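Local coordinates for protein endonuclease V isoform X2 (Ciona intestinalis, PDB 6OZI) that probably cleaves inosine-containing nucleic acid in a metal-dependent way, as an endonuclease V that recognises RNA, at residues 52-57 with 238-243. The protein carries 1 engineered substitution. Sequence-based numbering, arbitrary orientation.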
# COMPACT_ATOMS: atom_id res chain seq x y z
N LEU A 52 -20.51 -5.78 2.14
CA LEU A 52 -19.55 -6.80 1.71
C LEU A 52 -18.32 -6.80 2.62
O LEU A 52 -17.66 -5.78 2.79
CB LEU A 52 -19.17 -6.55 0.26
CG LEU A 52 -17.93 -7.25 -0.27
CD1 LEU A 52 -18.19 -8.75 -0.28
CD2 LEU A 52 -17.60 -6.75 -1.66
N ALA A 53 -18.02 -7.96 3.20
CA ALA A 53 -16.81 -8.10 4.01
C ALA A 53 -16.26 -9.51 3.83
O ALA A 53 -16.92 -10.39 3.27
CB ALA A 53 -17.09 -7.80 5.49
N VAL A 54 -15.04 -9.71 4.31
CA VAL A 54 -14.37 -11.01 4.24
C VAL A 54 -13.65 -11.24 5.57
O VAL A 54 -12.84 -10.41 5.98
CB VAL A 54 -13.37 -11.10 3.08
CG1 VAL A 54 -12.57 -12.38 3.16
CG2 VAL A 54 -14.09 -10.99 1.73
N SER A 55 -13.96 -12.34 6.24
CA SER A 55 -13.20 -12.75 7.41
C SER A 55 -12.10 -13.72 6.99
O SER A 55 -12.14 -14.32 5.92
CB SER A 55 -14.11 -13.40 8.45
OG SER A 55 -14.62 -14.64 8.00
N CYS A 56 -11.08 -13.84 7.84
CA CYS A 56 -9.99 -14.78 7.59
C CYS A 56 -9.48 -15.32 8.92
O CYS A 56 -9.30 -14.56 9.88
CB CYS A 56 -8.83 -14.13 6.82
SG CYS A 56 -7.38 -15.21 6.60
N MET A 57 -9.24 -16.62 8.96
CA MET A 57 -8.59 -17.25 10.10
C MET A 57 -7.39 -18.03 9.57
O MET A 57 -7.49 -18.70 8.54
CB MET A 57 -9.56 -18.17 10.86
CG MET A 57 -8.92 -18.95 12.00
SD MET A 57 -10.11 -19.65 13.17
CE MET A 57 -10.73 -18.19 14.03
N LYS A 238 -6.91 -9.35 0.55
CA LYS A 238 -6.73 -9.78 -0.83
C LYS A 238 -8.00 -10.41 -1.37
O LYS A 238 -8.45 -10.09 -2.48
CB LYS A 238 -5.55 -10.75 -0.91
CG LYS A 238 -5.35 -11.41 -2.27
CD LYS A 238 -4.15 -12.35 -2.24
CE LYS A 238 -3.99 -13.11 -3.55
NZ LYS A 238 -2.76 -13.95 -3.56
N GLU A 239 -8.62 -11.30 -0.59
CA GLU A 239 -9.86 -11.90 -1.04
C GLU A 239 -10.94 -10.84 -1.20
O GLU A 239 -11.71 -10.88 -2.17
CB GLU A 239 -10.31 -13.00 -0.09
CG GLU A 239 -11.63 -13.66 -0.49
CD GLU A 239 -11.54 -14.46 -1.78
OE1 GLU A 239 -10.42 -14.76 -2.24
OE2 GLU A 239 -12.61 -14.80 -2.35
N LEU A 240 -11.00 -9.86 -0.30
CA LEU A 240 -12.00 -8.81 -0.46
C LEU A 240 -11.80 -8.05 -1.77
O LEU A 240 -12.76 -7.81 -2.51
CB LEU A 240 -11.97 -7.83 0.72
CG LEU A 240 -12.95 -6.68 0.50
CD1 LEU A 240 -14.37 -7.07 0.87
CD2 LEU A 240 -12.53 -5.45 1.24
N LYS A 241 -10.56 -7.68 -2.08
CA LYS A 241 -10.29 -6.98 -3.33
C LYS A 241 -10.60 -7.84 -4.55
O LYS A 241 -10.94 -7.29 -5.60
CB LYS A 241 -8.83 -6.52 -3.38
CG LYS A 241 -8.66 -5.03 -3.14
CD LYS A 241 -9.04 -4.64 -1.72
CE LYS A 241 -8.99 -3.13 -1.56
NZ LYS A 241 -10.03 -2.45 -2.41
N LYS A 242 -10.51 -9.16 -4.43
CA LYS A 242 -10.84 -9.99 -5.59
C LYS A 242 -12.33 -9.94 -5.91
O LYS A 242 -12.71 -9.85 -7.09
CB LYS A 242 -10.41 -11.44 -5.35
CG LYS A 242 -9.03 -11.74 -5.90
CD LYS A 242 -8.56 -13.13 -5.49
CE LYS A 242 -7.04 -13.21 -5.50
NZ LYS A 242 -6.55 -14.55 -5.04
N ILE A 243 -13.19 -9.95 -4.90
CA ILE A 243 -14.64 -10.03 -5.10
C ILE A 243 -15.32 -8.67 -5.05
O ILE A 243 -16.54 -8.60 -5.23
CB ILE A 243 -15.29 -10.97 -4.07
CG1 ILE A 243 -15.23 -10.34 -2.67
CG2 ILE A 243 -14.61 -12.32 -4.07
CD1 ILE A 243 -15.68 -11.26 -1.57
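Val54 lies under the last turns of helix 227-243, its two methyls shared among three helix residues, CG1 for Glu239 and CG2 for Leu240 and Ile243. Its CB carries CG1 anti to the backbone N (chi1 172°), and this methyl crosses the aliphatic part of Glu239 at about a right angle, 4.0 Å from Glu239 CG. The glutamate chain bends at chi2 and leads its carboxylate away from the strand, so that only methylenes meet the valine. The other methyl, Val54 CG2, rests on the helix backbone, 3.7 Å from Leu240 CA, and meets Ile243 CD1 tip to tip at 3.7 Å. A beta-branched residue suits this place, since it spreads two methyls directly beneath the helix.

The strand belongs to the mixed sheet of the RNase H-like fold, between strands 37-45 and 67-76. Segment 238-243 of the C-terminal helix packs over one face, roughly antiparallel to 52-57 at 149°. On the opposite face, Ser55 OG hydrogen-bonds Glu97 of helix 86-104.

Two residues before Val54, a branched leucine suits Leu52: its CG lies 3.7 Å from Leu240 CD1, while its CD1 extends to 3.8 Å from Ile243 CD1. With an alanine in its place, Leu240 CD1 and the end of Ile243 would probably lose these contacts, leaving a gap between strand and helix. Leucine fits position 240 because its long chain, CG anti to the backbone N (chi1 176°), carries CD1 down to the strand; Leu240 also packs on a phosphate of the bound DNA, and Lys241 NZ forms a salt bridge with a DNA phosphate.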